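Local atomic coordinates of Lpg0393 helical bundle domain-containing protein (PDB entry 4R0G), a protein that probably acts as a guanine-nucleotide exchange factor for the small GTPases Rab5, Rab21 and Rab22, through a Vps9-like domain joined to a helical bundle. Residues A[190-203]-A[224-237]. Sequence-based numbering, arbitrary orientation.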
ATOM      1  N   ASP A 190      -1.022 -22.518 -24.048  1.00104.86           N
ATOM      2  CA  ASP A 190      -0.484 -21.216 -24.386  1.00 94.81           C
ATOM      3  C   ASP A 190       1.025 -21.344 -24.524  1.00 86.25           C
ATOM      4  O   ASP A 190       1.742 -21.500 -23.539  1.00 88.45           O
ATOM      5  CB  ASP A 190      -0.849 -20.262 -23.247  1.00 89.55           C
ATOM      6  CG  ASP A 190      -0.699 -18.819 -23.616  1.00 87.46           C
ATOM      7  OD1 ASP A 190       0.420 -18.429 -24.005  1.00 88.97           O
ATOM      8  OD2 ASP A 190      -1.703 -18.079 -23.517  1.00 89.86           O
ATOM      9  N   GLN A 191       1.505 -21.216 -25.757  1.00 80.50           N
ATOM     10  CA  GLN A 191       2.925 -21.379 -26.046  1.00 80.79           C
ATOM     11  C   GLN A 191       3.622 -20.031 -26.013  1.00 76.73           C
ATOM     12  O   GLN A 191       4.847 -19.940 -26.056  1.00 74.93           O
ATOM     13  CB  GLN A 191       3.115 -22.043 -27.398  1.00 72.69           C
ATOM     14  N   LEU A 192       2.817 -18.981 -25.951  1.00 75.16           N
ATOM     15  CA  LEU A 192       3.323 -17.624 -25.941  1.00 76.52           C
ATOM     16  C   LEU A 192       3.508 -17.051 -24.522  1.00 78.47           C
ATOM     17  O   LEU A 192       4.172 -16.027 -24.342  1.00 75.55           O
ATOM     18  CB  LEU A 192       2.392 -16.751 -26.783  1.00 75.68           C
ATOM     19  CG  LEU A 192       2.354 -17.126 -28.273  1.00 73.61           C
ATOM     20  CD1 LEU A 192       1.421 -16.206 -29.060  1.00 75.24           C
ATOM     21  CD2 LEU A 192       3.763 -17.111 -28.884  1.00 67.11           C
ATOM     22  N   LYS A 193       2.964 -17.744 -23.521  1.00 77.96           N
ATOM     23  CA  LYS A 193       3.032 -17.308 -22.129  1.00 72.74           C
ATOM     24  C   LYS A 193       4.466 -16.984 -21.702  1.00 69.13           C
ATOM     25  O   LYS A 193       4.729 -16.010 -20.998  1.00 69.03           O
ATOM     26  CB  LYS A 193       2.436 -18.383 -21.209  1.00 69.48           C
ATOM     27  CG  LYS A 193       2.591 -18.072 -19.733  1.00 67.27           C
ATOM     28  CD  LYS A 193       2.171 -19.224 -18.824  1.00 70.81           C
ATOM     29  CE  LYS A 193       2.679 -18.945 -17.400  1.00 76.74           C
ATOM     30  NZ  LYS A 193       2.631 -20.072 -16.427  1.00 71.92           N
ATOM     31  N   SER A 194       5.399 -17.802 -22.145  1.00 63.83           N
ATOM     32  CA  SER A 194       6.768 -17.608 -21.749  1.00 67.21           C
ATOM     33  C   SER A 194       7.328 -16.331 -22.382  1.00 72.01           C
ATOM     34  O   SER A 194       8.064 -15.568 -21.745  1.00 72.69           O
ATOM     35  CB  SER A 194       7.593 -18.844 -22.124  1.00 75.79           C
ATOM     36  OG  SER A 194       6.924 -19.632 -23.097  1.00 73.94           O
ATOM     37  N   SER A 195       6.979 -16.077 -23.634  1.00 67.48           N
ATOM     38  CA  SER A 195       7.510 -14.890 -24.284  1.00 68.11           C
ATOM     39  C   SER A 195       6.752 -13.626 -23.848  1.00 65.83           C
ATOM     40  O   SER A 195       7.230 -12.503 -24.025  1.00 60.51           O
ATOM     41  CB  SER A 195       7.534 -15.057 -25.811  1.00 76.75           C
ATOM     42  OG  SER A 195       6.261 -15.434 -26.300  1.00 80.08           O
ATOM     43  N   ARG A 196       5.563 -13.825 -23.288  1.00 67.46           N
ATOM     44  CA  ARG A 196       4.746 -12.738 -22.751  1.00 57.51           C
ATOM     45  C   ARG A 196       5.209 -12.337 -21.351  1.00 55.62           C
ATOM     46  O   ARG A 196       5.193 -11.162 -20.982  1.00 49.85           O
ATOM     47  CB  ARG A 196       3.282 -13.166 -22.728  1.00 56.04           C
ATOM     48  CG  ARG A 196       2.320 -12.080 -23.128  1.00 55.97           C
ATOM     49  CD  ARG A 196       1.023 -12.664 -23.581  1.00 55.75           C
ATOM     50  NE  ARG A 196       0.579 -13.695 -22.660  1.00 57.68           N
ATOM     51  CZ  ARG A 196      -0.124 -14.750 -23.036  1.00 64.55           C
ATOM     52  NH1 ARG A 196      -0.507 -15.656 -22.150  1.00 65.79           N
ATOM     53  NH2 ARG A 196      -0.444 -14.889 -24.311  1.00 69.39           N
ATOM     54  N   ILE A 197       5.617 -13.323 -20.563  1.00 58.74           N
ATOM     55  CA  ILE A 197       6.244 -13.033 -19.279  1.00 58.01           C
ATOM     56  C   ILE A 197       7.503 -12.210 -19.494  1.00 57.69           C
ATOM     57  O   ILE A 197       7.687 -11.163 -18.857  1.00 56.04           O
ATOM     58  CB  ILE A 197       6.611 -14.307 -18.522  1.00 52.30           C
ATOM     59  CG1 ILE A 197       5.381 -14.895 -17.867  1.00 47.55           C
ATOM     60  CG2 ILE A 197       7.620 -14.002 -17.431  1.00 55.24           C
ATOM     61  CD1 ILE A 197       5.668 -16.156 -17.208  1.00 53.75           C
ATOM     62  N   SER A 198       8.354 -12.690 -20.402  1.00 55.91           N
ATOM     63  CA  SER A 198       9.577 -11.989 -20.758  1.00 52.38           C
ATOM     64  C   SER A 198       9.336 -10.521 -21.100  1.00 50.65           C
ATOM     65  O   SER A 198      10.164  -9.658 -20.802  1.00 55.41           O
ATOM     66  CB  SER A 198      10.260 -12.688 -21.930  1.00 50.29           C
ATOM     67  OG  SER A 198      11.433 -11.984 -22.306  1.00 54.62           O
ATOM     68  N   LEU A 199       8.195 -10.239 -21.720  1.00 51.02           N
ATOM     69  CA  LEU A 199       7.830  -8.869 -22.064  1.00 49.93           C
ATOM     70  C   LEU A 199       7.478  -8.036 -20.838  1.00 45.84           C
ATOM     71  O   LEU A 199       7.856  -6.886 -20.762  1.00 46.25           O
ATOM     72  CB  LEU A 199       6.659  -8.860 -23.032  1.00 50.62           C
ATOM     73  CG  LEU A 199       6.984  -9.042 -24.504  1.00 45.73           C
ATOM     74  CD1 LEU A 199       5.745  -9.498 -25.249  1.00 51.28           C
ATOM     75  CD2 LEU A 199       7.462  -7.737 -25.047  1.00 44.69           C
ATOM     76  N   VAL A 200       6.762  -8.617 -19.882  1.00 45.29           N
ATOM     77  CA  VAL A 200       6.330  -7.875 -18.702  1.00 46.41           C
ATOM     78  C   VAL A 200       7.523  -7.537 -17.811  1.00 46.69           C
ATOM     79  O   VAL A 200       7.642  -6.422 -17.280  1.00 43.14           O
ATOM     80  CB  VAL A 200       5.259  -8.653 -17.899  1.00 42.22           C
ATOM     81  CG1 VAL A 200       4.843  -7.866 -16.680  1.00 35.74           C
ATOM     82  CG2 VAL A 200       4.048  -8.936 -18.775  1.00 36.19           C
ATOM     83  N   VAL A 201       8.409  -8.511 -17.667  1.00 47.35           N
ATOM     84  CA  VAL A 201       9.635  -8.343 -16.902  1.00 48.91           C
ATOM     85  C   VAL A 201      10.457  -7.174 -17.425  1.00 48.26           C
ATOM     86  O   VAL A 201      10.986  -6.366 -16.654  1.00 51.25           O
ATOM     87  CB  VAL A 201      10.465  -9.637 -16.942  1.00 47.02           C
ATOM     88  CG1 VAL A 201      11.787  -9.422 -16.267  1.00 42.71           C
ATOM     89  CG2 VAL A 201       9.688 -10.752 -16.276  1.00 41.14           C
ATOM     90  N   ARG A 202      10.554  -7.079 -18.742  1.00 44.03           N
ATOM     91  CA  ARG A 202      11.370  -6.039 -19.334  1.00 47.29           C
ATOM     92  C   ARG A 202      10.670  -4.708 -19.196  1.00 42.26           C
ATOM     93  O   ARG A 202      11.304  -3.703 -18.941  1.00 46.38           O
ATOM     94  CB  ARG A 202      11.704  -6.366 -20.794  1.00 48.68           C
ATOM     95  CG  ARG A 202      12.685  -7.512 -20.905  1.00 48.90           C
ATOM     96  CD  ARG A 202      12.513  -8.272 -22.181  1.00 53.80           C
ATOM     97  NE  ARG A 202      12.408  -7.361 -23.309  1.00 60.95           N
ATOM     98  CZ  ARG A 202      11.684  -7.613 -24.392  1.00 59.92           C
ATOM     99  NH1 ARG A 202      11.020  -8.763 -24.478  1.00 48.56           N
ATOM    100  NH2 ARG A 202      11.631  -6.710 -25.369  1.00 62.57           N
ATOM    101  N   LEU A 203       9.357  -4.711 -19.362  1.00 42.87           N
ATOM    102  CA  LEU A 203       8.553  -3.530 -19.090  1.00 47.36           C
ATOM    103  C   LEU A 203       8.745  -3.079 -17.632  1.00 47.62           C
ATOM    104  O   LEU A 203       8.987  -1.901 -17.368  1.00 40.95           O
ATOM    105  CB  LEU A 203       7.080  -3.798 -19.392  1.00 42.74           C
ATOM    106  CG  LEU A 203       6.126  -2.696 -18.910  1.00 47.12           C
ATOM    107  CD1 LEU A 203       6.238  -1.438 -19.758  1.00 33.94           C
ATOM    108  CD2 LEU A 203       4.656  -3.227 -18.832  1.00 48.02           C
ATOM    109  N   TYR A 224       5.656  -2.054 -25.514  1.00 47.12           N
ATOM    110  CA  TYR A 224       5.486  -3.291 -24.765  1.00 42.55           C
ATOM    111  C   TYR A 224       4.040  -3.750 -24.798  1.00 48.93           C
ATOM    112  O   TYR A 224       3.749  -4.911 -25.118  1.00 51.87           O
ATOM    113  CB  TYR A 224       5.940  -3.132 -23.305  1.00 45.10           C
ATOM    114  CG  TYR A 224       7.447  -3.188 -23.113  1.00 43.92           C
ATOM    115  CD1 TYR A 224       8.136  -4.366 -23.291  1.00 44.75           C
ATOM    116  CD2 TYR A 224       8.167  -2.065 -22.734  1.00 37.77           C
ATOM    117  CE1 TYR A 224       9.506  -4.431 -23.120  1.00 48.71           C
ATOM    118  CE2 TYR A 224       9.532  -2.118 -22.556  1.00 41.74           C
ATOM    119  CZ  TYR A 224      10.202  -3.312 -22.748  1.00 47.55           C
ATOM    120  OH  TYR A 224      11.575  -3.404 -22.590  1.00 42.87           O
ATOM    121  N   VAL A 225       3.119  -2.860 -24.445  1.00 48.70           N
ATOM    122  CA  VAL A 225       1.711  -3.262 -24.419  1.00 52.65           C
ATOM    123  C   VAL A 225       1.262  -3.735 -25.797  1.00 49.67           C
ATOM    124  O   VAL A 225       0.494  -4.686 -25.929  1.00 44.91           O
ATOM    125  CB  VAL A 225       0.798  -2.128 -23.934  1.00 52.58           C
ATOM    126  CG1 VAL A 225      -0.650  -2.547 -24.027  1.00 53.90           C
ATOM    127  CG2 VAL A 225       1.141  -1.760 -22.523  1.00 48.68           C
ATOM    128  N   LYS A 226       1.773  -3.084 -26.831  1.00 49.95           N
ATOM    129  CA  LYS A 226       1.436  -3.523 -28.162  1.00 51.29           C
ATOM    130  C   LYS A 226       1.901  -4.956 -28.392  1.00 48.05           C
ATOM    131  O   LYS A 226       1.070  -5.799 -28.699  1.00 50.74           O
ATOM    132  CB  LYS A 226       1.976  -2.584 -29.220  1.00 47.64           C
ATOM    133  CG  LYS A 226       1.550  -3.022 -30.609  1.00 65.49           C
ATOM    134  CD  LYS A 226       2.199  -2.155 -31.666  1.00 64.68           C
ATOM    135  CE  LYS A 226       2.314  -2.877 -32.979  1.00 57.12           C
ATOM    136  NZ  LYS A 226       2.665  -1.852 -33.971  1.00 69.12           N
ATOM    137  N   LYS A 227       3.195  -5.231 -28.201  1.00 51.30           N
ATOM    138  CA  LYS A 227       3.754  -6.593 -28.358  1.00 55.59           C
ATOM    139  C   LYS A 227       2.992  -7.637 -27.552  1.00 54.98           C
ATOM    140  O   LYS A 227       2.711  -8.732 -28.064  1.00 60.96           O
ATOM    141  CB  LYS A 227       5.254  -6.683 -27.995  1.00 52.17           C
ATOM    142  CG  LYS A 227       6.238  -5.805 -28.806  1.00 57.34           C
ATOM    143  CD  LYS A 227       7.705  -5.956 -28.256  1.00 68.12           C
ATOM    144  CE  LYS A 227       8.718  -4.879 -28.755  1.00 62.19           C
ATOM    145  NZ  LYS A 227       9.709  -4.523 -27.660  1.00 57.12           N
ATOM    146  N   LEU A 228       2.664  -7.305 -26.303  1.00 47.64           N
ATOM    147  CA  LEU A 228       1.788  -8.165 -25.478  1.00 53.06           C
ATOM    148  C   LEU A 228       0.430  -8.504 -26.131  1.00 53.06           C
ATOM    149  O   LEU A 228       0.008  -9.651 -26.111  1.00 55.55           O
ATOM    150  CB  LEU A 228       1.562  -7.560 -24.080  1.00 51.99           C
ATOM    151  CG  LEU A 228       2.834  -7.453 -23.247  1.00 47.45           C
ATOM    152  CD1 LEU A 228       2.808  -6.259 -22.318  1.00 42.54           C
ATOM    153  CD2 LEU A 228       2.950  -8.719 -22.462  1.00 49.38           C
ATOM    154  N   TRP A 229      -0.252  -7.519 -26.706  1.00 50.02           N
ATOM    155  CA  TRP A 229      -1.497  -7.804 -27.401  1.00 54.18           C
ATOM    156  C   TRP A 229      -1.267  -8.799 -28.532  1.00 60.16           C
ATOM    157  O   TRP A 229      -2.068  -9.722 -28.771  1.00 60.93           O
ATOM    158  CB  TRP A 229      -2.150  -6.528 -27.930  1.00 50.53           C
ATOM    159  CG  TRP A 229      -3.059  -5.872 -26.915  1.00 46.12           C
ATOM    160  CD1 TRP A 229      -2.853  -4.683 -26.274  1.00 51.18           C
ATOM    161  CD2 TRP A 229      -4.295  -6.388 -26.406  1.00 51.66           C
ATOM    162  NE1 TRP A 229      -3.885  -4.422 -25.409  1.00 52.26           N
ATOM    163  CE2 TRP A 229      -4.786  -5.450 -25.469  1.00 50.21           C
ATOM    164  CE3 TRP A 229      -5.038  -7.551 -26.651  1.00 57.16           C
ATOM    165  CZ2 TRP A 229      -5.986  -5.632 -24.783  1.00 55.16           C
ATOM    166  CZ3 TRP A 229      -6.233  -7.734 -25.968  1.00 60.39           C
ATOM    167  CH2 TRP A 229      -6.694  -6.776 -25.041  1.00 59.91           C
ATOM    168  N   GLU A 230      -0.143  -8.648 -29.208  1.00 59.34           N
ATOM    169  CA  GLU A 230       0.132  -9.529 -30.330  1.00 67.81           C
ATOM    170  C   GLU A 230       0.541 -10.930 -29.888  1.00 63.86           C
ATOM    171  O   GLU A 230       0.646 -11.839 -30.706  1.00 69.18           O
ATOM    172  CB  GLU A 230       1.110  -8.874 -31.308  1.00 67.68           C
ATOM    173  CG  GLU A 230       0.596  -7.485 -31.718  1.00 77.69           C
ATOM    174  CD  GLU A 230       1.250  -6.903 -32.963  1.00 94.66           C
ATOM    175  OE1 GLU A 230       2.423  -6.447 -32.865  1.00 86.92           O
ATOM    176  OE2 GLU A 230       0.575  -6.887 -34.027  1.00 92.33           O
ATOM    177  N   MET A 231       0.712 -11.104 -28.584  1.00 60.01           N
ATOM    178  CA  MET A 231       1.095 -12.398 -28.033  1.00 63.32           C
ATOM    179  C   MET A 231      -0.121 -13.215 -27.607  1.00 68.72           C
ATOM    180  O   MET A 231       0.018 -14.311 -27.057  1.00 72.49           O
ATOM    181  CB  MET A 231       2.079 -12.235 -26.875  1.00 62.47           C
ATOM    182  CG  MET A 231       3.472 -11.789 -27.323  1.00 65.39           C
ATOM    183  SD  MET A 231       4.217 -12.956 -28.494  1.00 88.61           S
ATOM    184  CE  MET A 231       4.051 -12.089 -30.065  1.00 70.83           C
ATOM    185  N   GLN A 232      -1.310 -12.683 -27.887  1.00 67.88           N
ATOM    186  CA  GLN A 232      -2.573 -13.380 -27.625  1.00 68.75           C
ATOM    187  C   GLN A 232      -2.779 -13.734 -26.158  1.00 63.97           C
ATOM    188  O   GLN A 232      -2.807 -14.907 -25.799  1.00 60.31           O
ATOM    189  CB  GLN A 232      -2.662 -14.656 -28.461  1.00 77.17           C
ATOM    190  CG  GLN A 232      -2.420 -14.469 -29.954  1.00 84.38           C
ATOM    191  CD  GLN A 232      -2.913 -15.658 -30.763  1.00104.01           C
ATOM    192  OE1 GLN A 232      -2.622 -16.816 -30.433  1.00108.20           O
ATOM    193  NE2 GLN A 232      -3.696 -15.379 -31.809  1.00103.50           N
ATOM    194  N   PRO A 233      -2.959 -12.707 -25.317  1.00 64.35           N
ATOM    195  CA  PRO A 233      -3.083 -12.839 -23.865  1.00 63.93           C
ATOM    196  C   PRO A 233      -4.393 -13.479 -23.403  1.00 62.81           C
ATOM    197  O   PRO A 233      -5.366 -13.549 -24.152  1.00 64.21           O
ATOM    198  CB  PRO A 233      -3.033 -11.383 -23.391  1.00 61.55           C
ATOM    199  CG  PRO A 233      -3.591 -10.623 -24.516  1.00 60.92           C
ATOM    200  CD  PRO A 233      -3.033 -11.294 -25.732  1.00 60.35           C
ATOM    201  N   ALA A 234      -4.404 -13.916 -22.146  1.00 58.64           N
ATOM    202  CA  ALA A 234      -5.584 -14.521 -21.554  1.00 59.09           C
ATOM    203  C   ALA A 234      -6.615 -13.447 -21.275  1.00 60.80           C
ATOM    204  O   ALA A 234      -6.316 -12.252 -21.357  1.00 61.34           O
ATOM    205  CB  ALA A 234      -5.204 -15.210 -20.258  1.00 58.42           C
ATOM    206  N   GLU A 235      -7.811 -13.865 -20.877  1.00 64.09           N
ATOM    207  CA  GLU A 235      -8.882 -12.901 -20.637  1.00 76.97           C
ATOM    208  C   GLU A 235      -8.483 -11.924 -19.534  1.00 73.79           C
ATOM    209  O   GLU A 235      -8.577 -10.705 -19.701  1.00 67.40           O
ATOM    210  CB  GLU A 235     -10.203 -13.599 -20.287  1.00 80.60           C
ATOM    211  CG  GLU A 235     -10.911 -14.246 -21.470  1.00 93.78           C
ATOM    212  CD  GLU A 235     -12.406 -14.499 -21.207  1.00113.49           C
ATOM    213  OE1 GLU A 235     -13.156 -13.507 -21.032  1.00109.10           O
ATOM    214  OE2 GLU A 235     -12.829 -15.686 -21.177  1.00113.60           O
ATOM    215  N   PHE A 236      -8.014 -12.478 -18.419  1.00 72.29           N
ATOM    216  CA  PHE A 236      -7.595 -11.678 -17.283  1.00 68.10           C
ATOM    217  C   PHE A 236      -6.448 -10.721 -17.603  1.00 68.23           C
ATOM    218  O   PHE A 236      -6.436  -9.604 -17.093  1.00 73.24           O
ATOM    219  CB  PHE A 236      -7.246 -12.567 -16.085  1.00 73.43           C
ATOM    220  CG  PHE A 236      -5.897 -13.217 -16.172  1.00 71.37           C
ATOM    221  CD1 PHE A 236      -5.751 -14.449 -16.782  1.00 68.11           C
ATOM    222  CD2 PHE A 236      -4.777 -12.611 -15.615  1.00 67.12           C
ATOM    223  CE1 PHE A 236      -4.511 -15.061 -16.856  1.00 62.74           C
ATOM    224  CE2 PHE A 236      -3.542 -13.221 -15.687  1.00 63.20           C
ATOM    225  CZ  PHE A 236      -3.411 -14.447 -16.313  1.00 63.37           C
ATOM    226  N   GLU A 237      -5.497 -11.137 -18.441  1.00 64.48           N
ATOM    227  CA  GLU A 237      -4.403 -10.238 -18.800  1.00 63.16           C
ATOM    228  C   GLU A 237      -4.939  -8.921 -19.388  1.00 61.45           C
ATOM    229  O   GLU A 237      -4.342  -7.875 -19.167  1.00 62.62           O
ATOM    230  CB  GLU A 237      -3.414 -10.891 -19.782  1.00 62.37           C
ATOM    231  CG  GLU A 237      -2.673 -12.139 -19.288  1.00 61.04           C
ATOM    232  CD  GLU A 237      -1.762 -12.761 -20.378  1.00 60.89           C
ATOM    233  OE1 GLU A 237      -0.658 -12.223 -20.652  1.00 52.46           O
ATOM    234  OE2 GLU A 237      -2.166 -13.787 -20.973  1.00 60.01           O
TER
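R196 reaches from helix 193-203 across L228 and M231 to the carboxylate of E237. Beyond CB, R196 CG packs on L228 CD2 at 3.5 Å, and CD then runs past M231 CB, the two side chains sliding by each other in opposite directions. A bend at chi3 (46°) swings the guanidinium over toward E237. There R196 NE lies 2.8 Å from E237 OE1, while NH1 forms a salt bridge with E237 OE2; the guanidinium and carboxylate planes stand 56° apart. R196 NH1 also pairs with D190 OD2 at 3.0 Å, giving a network of two acids around one arginine, whose positive charge probably offsets the mutual repulsion of the carboxylates. R196 NH2 donates to M231 O (2.8 Å) from above the carbonyl plane. P233 CA lies over the rim of one guanidinium face, the face that E237 OE2 also approaches. Within the helical bundle domain, R196 thus joins helix 193-203 to its antiparallel neighbour 224-229, to the type I turn W229-Q232 and, through E237, to the start of helix 235-244. E237 is itself steadied by A234 N, which donates to OE2, and by Y178 OH on helix 155-183. Farther along, apolar packing takes over in the interior: L199 sets CB against L228 CD2 and crosses M231 at about a right angle, L199 CD1 lying 3.8 Å from M231 CG. Y224, with CG anti to its carbonyl carbon (chi1 -79°), presents a ring face to L203, whose CB makes a CH-pi contact 4.0 Å from the Y224 ring centroid.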